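Side-chain contacts in putative alcohol dehydrogenase (Sinorhizobium meliloti, PDB 4J6F), which is a putative alcohol dehydrogenase of the medium-chain dehydrogenase/reductase family that may bind zinc and use NAD(P): residues G86-P91 and W97-N102; V115-A120 and L180-L185; T194-L199 and F336-R341; T213-G218 and A244-I249; L226-G231 and G250-V255. All coordinates share one frame; numbering follows the deposited sequence.

Interaction 1 (G86-P91 and W97-N102); sequences GTEDDP and WRRHGN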
# COMPACT_ATOMS: atom_id res chain seq x y z
N GLY A 86 -0.94 19.48 -7.21
CA GLY A 86 0.10 19.82 -6.25
C GLY A 86 1.43 19.20 -6.61
O GLY A 86 1.57 18.50 -7.63
N THR A 87 2.42 19.46 -5.76
CA THR A 87 3.76 18.91 -5.93
C THR A 87 4.16 18.14 -4.68
O THR A 87 3.56 18.31 -3.62
CB THR A 87 4.82 20.01 -6.21
OG1 THR A 87 5.02 20.80 -5.03
CG2 THR A 87 4.37 20.93 -7.35
N GLU A 88 5.17 17.29 -4.82
CA GLU A 88 5.70 16.51 -3.71
C GLU A 88 6.14 17.38 -2.53
O GLU A 88 5.95 17.00 -1.38
CB GLU A 88 6.89 15.69 -4.20
CG GLU A 88 6.51 14.63 -5.22
CD GLU A 88 7.71 14.05 -5.94
OE1 GLU A 88 7.51 13.02 -6.64
OE2 GLU A 88 8.83 14.61 -5.82
N ASP A 89 6.74 18.54 -2.80
CA ASP A 89 7.18 19.45 -1.74
C ASP A 89 6.04 20.29 -1.19
O ASP A 89 6.00 20.53 0.01
CB ASP A 89 8.30 20.36 -2.24
CG ASP A 89 9.57 19.61 -2.54
OD1 ASP A 89 9.85 18.62 -1.82
OD2 ASP A 89 10.29 20.00 -3.49
N ASP A 90 5.14 20.72 -2.06
CA ASP A 90 4.01 21.56 -1.67
C ASP A 90 2.69 21.02 -2.24
O ASP A 90 2.44 21.13 -3.44
CB ASP A 90 4.24 23.01 -2.11
CG ASP A 90 3.23 23.98 -1.53
OD1 ASP A 90 2.29 23.54 -0.81
OD2 ASP A 90 3.38 25.19 -1.79
N PRO A 91 1.84 20.45 -1.38
CA PRO A 91 0.63 19.79 -1.82
C PRO A 91 -0.46 20.77 -2.27
O PRO A 91 -1.51 20.35 -2.77
CB PRO A 91 0.16 19.00 -0.58
CG PRO A 91 1.22 19.19 0.46
CD PRO A 91 1.94 20.45 0.09
N TRP A 97 -0.76 16.83 -13.34
CA TRP A 97 -0.50 15.56 -12.70
C TRP A 97 0.88 15.06 -13.10
O TRP A 97 1.53 14.32 -12.34
CB TRP A 97 -1.58 14.55 -13.07
CG TRP A 97 -1.55 14.18 -14.49
CD1 TRP A 97 -2.20 14.80 -15.50
CD2 TRP A 97 -0.83 13.09 -15.08
NE1 TRP A 97 -1.94 14.17 -16.69
CE2 TRP A 97 -1.10 13.12 -16.46
CE3 TRP A 97 0.01 12.09 -14.58
CZ2 TRP A 97 -0.56 12.19 -17.34
CZ3 TRP A 97 0.55 11.17 -15.46
CH2 TRP A 97 0.26 11.22 -16.83
N ARG A 98 1.33 15.46 -14.28
CA ARG A 98 2.62 14.99 -14.74
C ARG A 98 3.72 15.82 -14.11
O ARG A 98 4.37 16.62 -14.78
CB ARG A 98 2.71 14.98 -16.26
CG ARG A 98 3.51 13.80 -16.76
CD ARG A 98 3.17 13.50 -18.20
NE ARG A 98 3.75 12.23 -18.63
CZ ARG A 98 4.98 12.07 -19.11
NH1 ARG A 98 5.39 10.86 -19.46
NH2 ARG A 98 5.80 13.11 -19.23
N ARG A 99 3.91 15.60 -12.81
CA ARG A 99 4.82 16.42 -12.00
C ARG A 99 6.27 16.46 -12.52
O ARG A 99 6.95 17.46 -12.35
CB ARG A 99 4.82 15.98 -10.54
CG ARG A 99 3.51 16.20 -9.80
CD ARG A 99 3.46 15.36 -8.53
NE ARG A 99 2.46 15.79 -7.55
CZ ARG A 99 2.32 15.24 -6.33
NH1 ARG A 99 3.11 14.24 -5.93
NH2 ARG A 99 1.37 15.70 -5.51
N HIS A 100 6.73 15.39 -13.17
CA HIS A 100 8.15 15.30 -13.51
C HIS A 100 8.49 15.29 -15.00
O HIS A 100 9.65 15.11 -15.38
CB HIS A 100 8.81 14.13 -12.76
CG HIS A 100 8.74 14.28 -11.27
ND1 HIS A 100 9.61 15.10 -10.57
CD2 HIS A 100 7.89 13.75 -10.36
CE1 HIS A 100 9.30 15.05 -9.28
NE2 HIS A 100 8.26 14.25 -9.13
N GLY A 101 7.49 15.51 -15.84
CA GLY A 101 7.70 15.66 -17.27
C GLY A 101 6.53 16.45 -17.80
O GLY A 101 5.55 15.88 -18.30
N ASN A 102 6.60 17.77 -17.65
CA ASN A 102 5.48 18.61 -18.04
C ASN A 102 5.33 18.73 -19.56
O ASN A 102 5.99 19.56 -20.20
CB ASN A 102 5.52 19.98 -17.37
CG ASN A 102 4.26 20.79 -17.63
OD1 ASN A 102 3.26 20.25 -18.13
ND2 ASN A 102 4.29 22.07 -17.29
O HOH W 1 4.77 12.54 -8.00
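Two side chains of the 97-102 loop, Arg-99 and His-100, hold the 86-91 loop through three polar links. The first is a hydrogen bond from Arg-99 NE to Gly-86 O, 2.9 Å long; its donor sits above the carbonyl plane by 46° and not on a lone pair. The second runs from His-100 NE2 to Glu-88 OE1 at 2.9 Å. The imidazole presents its edge, while OE1 is approached from above the carboxylate plane, the two planes being 48° apart. The third goes through a water, which donates to Glu-88 OE1 (3.1 Å) and accepts from Arg-99 NH1 (3.2 Å). Packing adds to these bonds, since the backbone of Thr-87 and Glu-88 lies over one guanidinium face, with Thr-87 C 3.8 Å from Arg-99 CZ. The arginine gets there because its chain is extended from CG to NE (chi2 and chi3 both 163°). Its far end has stronger partners in the second subunit: NH1 bonds Thr-317 and NH2 forms a salt bridge with Asp-314. With an alanine in place of Arg-99, Gly-86 O would probably lose its donor and Asp-314 of the second subunit its countercharge. Within 86-91, Thr-87 OG1 accepts from Asp-90 N (3.0 Å), an ST motif. The whole is a contact within the loop that connects helix 75-82 to strand 113-121, in the GroES-like region, at a subunit interface.

Interaction 2 (V115-A120 and L180-L185); sequences VGHIVA and LTDIEL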
# COMPACT_ATOMS: atom_id res chain seq x y z
N VAL A 115 -14.74 9.30 -29.24
CA VAL A 115 -15.20 8.39 -30.29
C VAL A 115 -15.31 9.20 -31.58
O VAL A 115 -15.71 10.37 -31.55
CB VAL A 115 -16.55 7.74 -29.93
CG1 VAL A 115 -17.09 6.91 -31.09
CG2 VAL A 115 -16.42 6.86 -28.69
N GLY A 116 -14.95 8.59 -32.72
CA GLY A 116 -15.12 9.25 -34.02
C GLY A 116 -14.97 8.35 -35.23
O GLY A 116 -14.89 7.12 -35.11
N HIS A 117 -14.90 8.97 -36.41
CA HIS A 117 -14.77 8.28 -37.70
C HIS A 117 -13.47 8.69 -38.39
O HIS A 117 -13.18 9.88 -38.55
CB HIS A 117 -16.00 8.58 -38.57
CG HIS A 117 -17.27 8.05 -37.97
ND1 HIS A 117 -17.92 6.93 -38.46
CD2 HIS A 117 -17.99 8.46 -36.90
CE1 HIS A 117 -18.99 6.69 -37.72
NE2 HIS A 117 -19.05 7.60 -36.76
N ILE A 118 -12.66 7.70 -38.76
CA ILE A 118 -11.40 7.98 -39.42
C ILE A 118 -11.69 8.59 -40.78
O ILE A 118 -12.39 7.98 -41.59
CB ILE A 118 -10.56 6.71 -39.62
CG1 ILE A 118 -10.29 6.03 -38.26
CG2 ILE A 118 -9.27 7.03 -40.36
CD1 ILE A 118 -9.31 4.89 -38.33
N VAL A 119 -11.18 9.78 -41.04
CA VAL A 119 -11.44 10.46 -42.31
C VAL A 119 -10.18 10.65 -43.16
O VAL A 119 -10.28 10.88 -44.35
CB VAL A 119 -12.13 11.83 -42.10
CG1 VAL A 119 -13.54 11.65 -41.56
CG2 VAL A 119 -11.33 12.72 -41.17
N ALA A 120 -9.01 10.58 -42.53
CA ALA A 120 -7.75 10.76 -43.22
C ALA A 120 -6.73 9.85 -42.56
O ALA A 120 -6.86 9.53 -41.37
CB ALA A 120 -7.29 12.20 -43.12
N LEU A 180 -23.48 -0.28 -30.03
CA LEU A 180 -23.67 0.95 -29.28
C LEU A 180 -23.46 2.21 -30.11
O LEU A 180 -22.63 2.24 -31.01
CB LEU A 180 -22.72 0.98 -28.09
CG LEU A 180 -22.70 -0.12 -27.02
CD1 LEU A 180 -21.60 0.20 -26.01
CD2 LEU A 180 -24.04 -0.33 -26.31
N THR A 181 -24.24 3.23 -29.77
CA THR A 181 -24.05 4.62 -30.22
C THR A 181 -22.63 5.12 -29.99
O THR A 181 -21.97 4.72 -29.04
CB THR A 181 -24.95 5.55 -29.39
OG1 THR A 181 -26.19 4.91 -29.18
CG2 THR A 181 -25.22 6.82 -30.10
N ASP A 182 -22.19 6.03 -30.85
CA ASP A 182 -20.95 6.77 -30.63
C ASP A 182 -20.96 7.41 -29.24
O ASP A 182 -19.98 7.27 -28.48
CB ASP A 182 -20.72 7.83 -31.71
CG ASP A 182 -20.60 7.22 -33.12
OD1 ASP A 182 -20.71 5.97 -33.26
OD2 ASP A 182 -20.38 7.99 -34.08
N ILE A 183 -22.06 8.08 -28.88
CA ILE A 183 -22.20 8.65 -27.54
C ILE A 183 -22.04 7.60 -26.42
O ILE A 183 -21.35 7.84 -25.44
CB ILE A 183 -23.53 9.41 -27.35
CG1 ILE A 183 -23.55 10.69 -28.22
CG2 ILE A 183 -23.74 9.75 -25.88
CD1 ILE A 183 -24.91 11.35 -28.38
N GLU A 184 -22.66 6.43 -26.60
CA GLU A 184 -22.63 5.38 -25.59
C GLU A 184 -21.22 4.86 -25.41
O GLU A 184 -20.74 4.66 -24.29
CB GLU A 184 -23.58 4.23 -25.98
CG GLU A 184 -25.05 4.64 -25.94
CD GLU A 184 -26.01 3.49 -26.20
OE1 GLU A 184 -27.01 3.40 -25.45
OE2 GLU A 184 -25.80 2.69 -27.15
N LEU A 185 -20.53 4.69 -26.53
CA LEU A 185 -19.16 4.22 -26.55
C LEU A 185 -18.19 5.21 -25.90
O LEU A 185 -17.14 4.82 -25.42
CB LEU A 185 -18.77 3.99 -28.00
CG LEU A 185 -17.79 2.87 -28.32
CD1 LEU A 185 -18.18 1.58 -27.62
CD2 LEU A 185 -17.78 2.69 -29.83
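His-117 and Asp-182 meet in the one hydrogen bond between residues 115-120 of strand 113-121 and residues 180-185. NE2 of His-117 donates to OD2 of Asp-182 at 3.0 Å with an N-H...O angle of 152°. The oxygen lies at the imidazole edge, in the ring plane, and is met on its syn side, although ring and carboxylate are turned 47° against each other. The same carboxylate has two further partners: OD2 also bonds Thr-69 OG1, and OD1 forms a salt bridge with Arg-133. Such a set of partners should fix its rotation and probably favours the charged form.

Apolar contact is made by the two branches of Val-115. CG1, set anti to the backbone N (chi1 174°), rests 3.8 Å from Asp-182 CB, whereas CG2 turns to the next helical turn and lies 3.8 Å from Leu-185 CB. One valine therefore touches two residues that sit three apart on the helix.

Strand 113-121 runs antiparallel between strands 63-72 and 133-140, which supply Thr-69 and Arg-133 respectively. The helix is thus tied to three adjacent strands of the mixed sheet, and its Ile-183 packs on Val-378 and Val-380 of strand 376-380.

Interaction 3 (T194-L199 and F336-R341); sequences TGERML and FRRLVR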
# COMPACT_ATOMS: atom_id res chain seq x y z
N THR A 194 -9.08 3.10 -15.75
CA THR A 194 -8.66 3.42 -14.38
C THR A 194 -9.29 2.47 -13.36
O THR A 194 -8.58 1.88 -12.54
CB THR A 194 -8.95 4.90 -14.05
OG1 THR A 194 -8.14 5.72 -14.89
CG2 THR A 194 -8.58 5.25 -12.63
N GLY A 195 -10.60 2.30 -13.42
CA GLY A 195 -11.29 1.25 -12.67
C GLY A 195 -10.64 -0.12 -12.76
O GLY A 195 -10.30 -0.70 -11.73
N GLU A 196 -10.45 -0.64 -13.97
CA GLU A 196 -9.82 -1.97 -14.15
C GLU A 196 -8.48 -2.10 -13.44
O GLU A 196 -8.27 -3.10 -12.75
CB GLU A 196 -9.63 -2.33 -15.62
CG GLU A 196 -10.56 -3.40 -16.14
CD GLU A 196 -10.53 -4.68 -15.32
OE1 GLU A 196 -9.51 -5.39 -15.33
OE2 GLU A 196 -11.56 -4.98 -14.68
N ARG A 197 -7.59 -1.12 -13.63
CA ARG A 197 -6.23 -1.16 -13.08
C ARG A 197 -6.32 -1.29 -11.58
O ARG A 197 -5.65 -2.11 -10.97
CB ARG A 197 -5.45 0.10 -13.43
CG ARG A 197 -3.99 -0.10 -13.84
CD ARG A 197 -3.25 -1.23 -13.13
NE ARG A 197 -2.37 -1.96 -14.03
CZ ARG A 197 -1.04 -1.95 -13.98
NH1 ARG A 197 -0.40 -1.25 -13.06
NH2 ARG A 197 -0.34 -2.66 -14.86
N MSE A 198 -7.19 -0.47 -10.99
CA MSE A 198 -7.40 -0.45 -9.55
C MSE A 198 -7.75 -1.83 -9.09
O MSE A 198 -7.15 -2.34 -8.15
CB MSE A 198 -8.50 0.54 -9.17
CG MSE A 198 -8.01 1.98 -9.15
SE MSE A 198 -9.53 3.19 -8.75
CE MSE A 198 -9.88 2.72 -6.87
N LEU A 199 -8.70 -2.47 -9.79
CA LEU A 199 -9.16 -3.81 -9.42
C LEU A 199 -8.09 -4.87 -9.63
O LEU A 199 -8.07 -5.90 -8.95
CB LEU A 199 -10.45 -4.18 -10.15
CG LEU A 199 -11.66 -3.33 -9.76
CD1 LEU A 199 -12.92 -3.80 -10.47
CD2 LEU A 199 -11.88 -3.30 -8.25
N PHE A 336 -6.64 -2.45 -21.17
CA PHE A 336 -7.47 -1.87 -22.22
C PHE A 336 -8.14 -2.94 -23.09
O PHE A 336 -9.31 -2.80 -23.47
CB PHE A 336 -6.70 -0.89 -23.08
CG PHE A 336 -7.57 -0.15 -24.06
CD1 PHE A 336 -8.27 0.99 -23.66
CD2 PHE A 336 -7.72 -0.60 -25.37
CE1 PHE A 336 -9.08 1.67 -24.55
CE2 PHE A 336 -8.54 0.08 -26.26
CZ PHE A 336 -9.22 1.21 -25.85
N ARG A 337 -7.40 -3.99 -23.44
CA ARG A 337 -7.94 -5.05 -24.27
C ARG A 337 -9.13 -5.70 -23.57
O ARG A 337 -10.19 -5.89 -24.17
CB ARG A 337 -6.87 -6.07 -24.63
CG ARG A 337 -6.15 -5.75 -25.93
CD ARG A 337 -5.10 -6.82 -26.22
NE ARG A 337 -3.73 -6.37 -25.93
CZ ARG A 337 -2.96 -6.84 -24.96
NH1 ARG A 337 -3.39 -7.81 -24.16
NH2 ARG A 337 -1.73 -6.35 -24.79
N ARG A 338 -8.95 -5.97 -22.28
CA ARG A 338 -9.99 -6.58 -21.45
C ARG A 338 -11.20 -5.68 -21.42
O ARG A 338 -12.34 -6.16 -21.45
CB ARG A 338 -9.48 -6.81 -20.03
CG ARG A 338 -10.46 -7.57 -19.14
CD ARG A 338 -9.71 -8.37 -18.08
NE ARG A 338 -8.95 -7.49 -17.19
CZ ARG A 338 -7.63 -7.33 -17.20
NH1 ARG A 338 -6.85 -7.99 -18.04
NH2 ARG A 338 -7.07 -6.48 -16.35
N LEU A 339 -10.97 -4.37 -21.37
CA LEU A 339 -12.08 -3.42 -21.36
C LEU A 339 -12.85 -3.51 -22.68
O LEU A 339 -14.07 -3.66 -22.68
CB LEU A 339 -11.57 -2.01 -21.10
CG LEU A 339 -12.52 -0.85 -21.27
CD1 LEU A 339 -13.74 -1.06 -20.40
CD2 LEU A 339 -11.80 0.43 -20.90
N VAL A 340 -12.12 -3.44 -23.80
CA VAL A 340 -12.75 -3.64 -25.11
C VAL A 340 -13.58 -4.93 -25.07
O VAL A 340 -14.77 -4.92 -25.40
CB VAL A 340 -11.72 -3.64 -26.27
CG1 VAL A 340 -12.37 -4.07 -27.59
CG2 VAL A 340 -11.11 -2.26 -26.43
N ARG A 341 -12.96 -6.02 -24.63
CA ARG A 341 -13.62 -7.31 -24.53
C ARG A 341 -14.92 -7.24 -23.70
O ARG A 341 -15.95 -7.79 -24.11
CB ARG A 341 -12.64 -8.33 -23.94
CG ARG A 341 -12.63 -9.68 -24.62
CD ARG A 341 -11.24 -10.32 -24.56
NE ARG A 341 -10.68 -10.40 -23.20
CZ ARG A 341 -9.50 -9.89 -22.83
NH1 ARG A 341 -8.74 -9.25 -23.72
NH2 ARG A 341 -9.09 -10.01 -21.58
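Glu-196 and Arg-338 form a salt bridge between two helices that flank the parallel sheet of a Rossmann-type domain. Helix 189-201 precedes strand 209-212, and helix 333-344 follows strand 324-327, outermost within this chain. The closest CA pair, Glu-196 and Leu-339, is 7.7 Å apart, and the contact is made by the ends of two long side chains.

These two meet at about a right angle, with the carboxylate and guanidinium planes 79° apart. This rules out the coplanar pairing in which each nitrogen takes its own oxygen. Instead the guanidinium comes side-on, its NE edge leading, and both nitrogens converge on a single oxygen. OE1 lies in the guanidinium plane, whereas NE approaches that oxygen from above the carboxylate plane and NH2 nearly along its C-O axis. A bend in each chain brings this about: Glu-196 turns at chi2 (-54°), and Arg-338, whose CG stands anti to its own N, folds at chi3 (62°).

The strongest polar partner of this arginine is Asp-335, one turn earlier in its own helix, whose OD1 forms a salt bridge with NH2 and probably steadies the guanidinium. Asp-335 also receives Arg-197 through OD2, so the two helices are linked by alternating charges. Glu-196 is buried, so pairing probably matters for keeping its charge there. At the joint, OE1 accepts from Arg-338 NE and from Arg-338 NH2, each at 2.9 Å.

Interaction 4 (T213-G218 and A244-I249); sequences TGASGG and AAMLDI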
# COMPACT_ATOMS: atom_id res chain seq x y z
N THR A 213 -16.31 3.85 -2.55
CA THR A 213 -16.74 5.20 -2.17
C THR A 213 -16.81 6.07 -3.41
O THR A 213 -16.11 5.81 -4.39
CB THR A 213 -15.75 5.86 -1.21
OG1 THR A 213 -14.54 6.12 -1.93
CG2 THR A 213 -15.47 4.97 -0.02
N GLY A 214 -17.62 7.12 -3.36
CA GLY A 214 -17.88 7.97 -4.54
C GLY A 214 -18.53 7.17 -5.64
O GLY A 214 -18.25 7.36 -6.82
N ALA A 215 -19.42 6.27 -5.25
CA ALA A 215 -19.90 5.23 -6.15
C ALA A 215 -20.69 5.75 -7.35
O ALA A 215 -20.73 5.07 -8.37
CB ALA A 215 -20.72 4.23 -5.37
N SER A 216 -21.29 6.93 -7.24
CA SER A 216 -22.09 7.47 -8.35
C SER A 216 -21.28 8.25 -9.38
O SER A 216 -21.79 8.57 -10.46
CB SER A 216 -23.26 8.31 -7.83
OG SER A 216 -22.89 9.66 -7.63
N GLY A 217 -20.03 8.57 -9.02
CA GLY A 217 -19.06 9.17 -9.93
C GLY A 217 -18.53 8.24 -11.03
O GLY A 217 -18.84 7.04 -11.05
N GLY A 218 -17.73 8.80 -11.94
CA GLY A 218 -17.23 8.10 -13.12
C GLY A 218 -16.60 6.77 -12.77
O GLY A 218 -17.12 5.70 -13.09
N ALA A 244 -31.00 3.95 -5.44
CA ALA A 244 -31.68 3.12 -6.43
C ALA A 244 -30.89 3.05 -7.72
O ALA A 244 -30.88 2.01 -8.38
CB ALA A 244 -33.10 3.61 -6.67
N ALA A 245 -30.19 4.13 -8.05
CA ALA A 245 -29.32 4.14 -9.23
C ALA A 245 -28.16 3.16 -9.08
O ALA A 245 -27.74 2.54 -10.06
CB ALA A 245 -28.81 5.53 -9.52
N MSE A 246 -27.63 3.03 -7.86
CA MSE A 246 -26.49 2.15 -7.63
C MSE A 246 -26.94 0.72 -7.73
O MSE A 246 -26.26 -0.09 -8.35
CB MSE A 246 -25.81 2.42 -6.30
CG MSE A 246 -25.22 3.82 -6.20
SE MSE A 246 -23.83 4.16 -7.56
CE MSE A 246 -24.91 4.83 -9.07
N LEU A 247 -28.10 0.41 -7.15
CA LEU A 247 -28.71 -0.90 -7.33
C LEU A 247 -28.89 -1.24 -8.82
O LEU A 247 -28.66 -2.38 -9.26
CB LEU A 247 -30.04 -0.99 -6.58
CG LEU A 247 -29.98 -1.00 -5.04
CD1 LEU A 247 -31.37 -0.99 -4.42
CD2 LEU A 247 -29.16 -2.16 -4.48
N ASP A 248 -29.26 -0.24 -9.60
CA ASP A 248 -29.52 -0.45 -11.02
C ASP A 248 -28.28 -0.86 -11.81
O ASP A 248 -28.38 -1.56 -12.80
CB ASP A 248 -30.13 0.80 -11.65
CG ASP A 248 -31.15 0.47 -12.72
OD1 ASP A 248 -31.13 -0.66 -13.24
OD2 ASP A 248 -31.97 1.35 -13.03
N ILE A 249 -27.11 -0.42 -11.37
CA ILE A 249 -25.89 -0.76 -12.10
C ILE A 249 -25.16 -1.97 -11.52
O ILE A 249 -24.08 -2.31 -12.00
CB ILE A 249 -24.94 0.45 -12.28
CG1 ILE A 249 -24.41 0.93 -10.93
CG2 ILE A 249 -25.66 1.57 -13.01
CD1 ILE A 249 -23.28 1.93 -11.04
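A buried van der Waals contact joins Met-246, modelled as selenomethionine, to Ala-215 and Ser-216, and sets helix 243-248 against the turn that leads from strand 209-212 into helix 218-229. The evidence is in the last two atoms of the long side chain. SE lies 3.8 Å from Ala-215 CB and 3.3 Å from Ala-215 O, so it meets both the methyl group and the peptide of that residue. CE reaches one residue farther, to 3.9 Å from Ser-216 CA and 4.0 Å from Ser-216 CB.

Two successive bends, chi2 -61° and chi3 88°, curl the chain so that selenium and methyl lie along the turn. The backbones are 6.9 Å apart at the nearest CA pair, Ser-216 and Met-246, a gap this curled chain spans. The turn is a type I beta turn from Gly-214 to Gly-217, closed by a 3.1 Å bond from Gly-217 N to Gly-214 O, and Gly-217 then takes the N-cap position of helix 218-229.

The polar atoms are served elsewhere: Ser-216 OG bonds Lys-242, and Ala-215 O accepts from Ser-221. Ile-224, Ala-236 and Val-254 also touch Met-246, making it part of an apolar layer between helix and sheet. A glycine-rich turn between a beta strand and the helix that follows is the hallmark of the Rossmann dinucleotide-binding fold; in relatives it lies against the dinucleotide pyrophosphate, and a similar role is probable here.

Interaction 5 (L226-G231 and G250-V255); sequences LARARG and GAQAVV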
# COMPACT_ATOMS: atom_id res chain seq x y z
N LEU A 226 -17.35 -3.22 -13.17
CA LEU A 226 -16.20 -4.08 -13.37
C LEU A 226 -16.10 -5.15 -12.27
O LEU A 226 -15.73 -6.28 -12.55
CB LEU A 226 -14.92 -3.28 -13.49
CG LEU A 226 -14.86 -2.29 -14.65
CD1 LEU A 226 -13.70 -1.35 -14.42
CD2 LEU A 226 -14.70 -2.97 -16.00
N ALA A 227 -16.47 -4.80 -11.04
CA ALA A 227 -16.55 -5.79 -9.97
C ALA A 227 -17.47 -6.96 -10.36
O ALA A 227 -17.11 -8.14 -10.20
CB ALA A 227 -17.03 -5.16 -8.69
N ARG A 228 -18.65 -6.63 -10.89
CA ARG A 228 -19.58 -7.66 -11.30
C ARG A 228 -18.99 -8.50 -12.43
O ARG A 228 -19.09 -9.72 -12.42
CB ARG A 228 -20.90 -7.03 -11.73
CG ARG A 228 -21.76 -6.60 -10.56
CD ARG A 228 -22.17 -7.80 -9.74
NE ARG A 228 -22.97 -7.39 -8.60
CZ ARG A 228 -23.31 -8.18 -7.58
NH1 ARG A 228 -22.91 -9.44 -7.55
NH2 ARG A 228 -24.04 -7.68 -6.60
N ALA A 229 -18.33 -7.83 -13.38
CA ALA A 229 -17.76 -8.46 -14.56
C ALA A 229 -16.77 -9.58 -14.24
O ALA A 229 -16.58 -10.47 -15.05
CB ALA A 229 -17.08 -7.42 -15.44
N ARG A 230 -16.15 -9.51 -13.07
CA ARG A 230 -15.11 -10.47 -12.70
C ARG A 230 -15.58 -11.40 -11.57
O ARG A 230 -14.82 -12.24 -11.09
CB ARG A 230 -13.78 -9.74 -12.38
CG ARG A 230 -13.58 -9.36 -10.93
CD ARG A 230 -12.62 -8.21 -10.67
NE ARG A 230 -11.72 -7.84 -11.76
CZ ARG A 230 -10.39 -7.76 -11.66
NH1 ARG A 230 -9.78 -8.06 -10.53
NH2 ARG A 230 -9.67 -7.37 -12.71
N GLY A 231 -16.84 -11.26 -11.17
CA GLY A 231 -17.46 -12.16 -10.19
C GLY A 231 -17.41 -11.68 -8.75
O GLY A 231 -17.71 -12.44 -7.82
N GLY A 250 -25.74 -2.61 -10.50
CA GLY A 250 -25.27 -3.92 -10.01
C GLY A 250 -24.73 -3.99 -8.59
O GLY A 250 -24.19 -5.02 -8.19
N ALA A 251 -24.86 -2.91 -7.81
CA ALA A 251 -24.40 -2.92 -6.41
C ALA A 251 -25.21 -3.94 -5.63
O ALA A 251 -26.41 -4.08 -5.84
CB ALA A 251 -24.53 -1.55 -5.77
N GLN A 252 -24.55 -4.64 -4.72
CA GLN A 252 -25.21 -5.62 -3.88
C GLN A 252 -26.09 -4.93 -2.85
O GLN A 252 -27.24 -5.26 -2.68
CB GLN A 252 -24.18 -6.53 -3.19
CG GLN A 252 -24.76 -7.58 -2.25
CD GLN A 252 -25.76 -8.50 -2.92
OE1 GLN A 252 -25.72 -8.75 -4.14
NE2 GLN A 252 -26.68 -9.03 -2.13
N ALA A 253 -25.51 -3.97 -2.15
CA ALA A 253 -26.25 -3.16 -1.20
C ALA A 253 -25.66 -1.76 -1.27
O ALA A 253 -24.52 -1.56 -1.73
CB ALA A 253 -26.12 -3.72 0.20
N VAL A 254 -26.45 -0.80 -0.82
CA VAL A 254 -26.04 0.59 -0.82
C VAL A 254 -26.05 1.14 0.60
O VAL A 254 -26.91 0.81 1.40
CB VAL A 254 -26.93 1.44 -1.76
CG1 VAL A 254 -26.38 2.85 -1.90
CG2 VAL A 254 -27.02 0.79 -3.13
N VAL A 255 -25.05 1.95 0.90
CA VAL A 255 -24.94 2.65 2.16
C VAL A 255 -24.97 4.14 1.81
O VAL A 255 -24.19 4.61 0.97
CB VAL A 255 -23.61 2.27 2.87
CG1 VAL A 255 -23.31 3.23 4.01
CG2 VAL A 255 -23.64 0.83 3.37
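Arg-228 and Gly-250 bring their CA atoms to 6.9 Å where the last turn of helix 218-229 passes the end of helix 243-248, at which Gly-250, with positive phi, closes a Schellman motif. Glycine suits these backbone angles, where a CB would jam against the preceding carbonyl O and point toward the arginine.

The contact is carried by the guanidinium, which meets all its partners with its edge. NE donates to Gly-250 O at 2.7 Å and 162°, close to straight, and the donor lies in the carbonyl plane. NH2 also reaches this oxygen, but that bond is weak at 3.1 Å. Its better-directed partner is Gln-252 OE1, 3.2 Å away and met on a lone pair in the plane of the amide C=O. The amide itself is turned 68° from the guanidinium. Both side chains are folded to suit: Arg-228 bends at chi2 (-64°), and Gln-252 at its own chi2, so that its oxygen faces NH2, with CB 3.6 Å from the same nitrogen.

The positive group thus sits at a helix C-terminus, where it would be expected to suit the partial negative charge of the helix end. A leucine here has no N-H to offer, which would probably leave Gly-250 O without side-chain donors and the Gln-252 amide free to turn.

Pro-234 of strand 233-238 touches Arg-228 as well. Strand 209-212, helix 218-229, strand 233-238, helix 243-248 and strand 253-256 follow one another as beta-alpha-beta units of a Rossmann-type fold, and this contact ties the outgoing ends of these two helices.

Interactions 3, 4 and 5 gather in the domain built on the parallel sheet, whereas interactions 1 and 2 lie elsewhere, 34 Å apart between centres. Interactions 4 and 5 are closest, with centres 10 Å apart, and meet where helix 243-248 runs on into residues 250-255: Met-246 O and Ala-251 N, 3.2 Å apart, probably bond. Interaction 3 touches interaction 5, centres 15 Å apart; Leu-226 packs on Leu-199, and Arg-230 gives Glu-196 a long, weak ion pair. Interactions 2 and 3 have nearest atoms about 8 Å apart. Interaction 1 alone meets the second subunit. The 213-218 turn of interaction 4 is probably the NAD(P)-binding turn, as in the family; no contact includes a ligand.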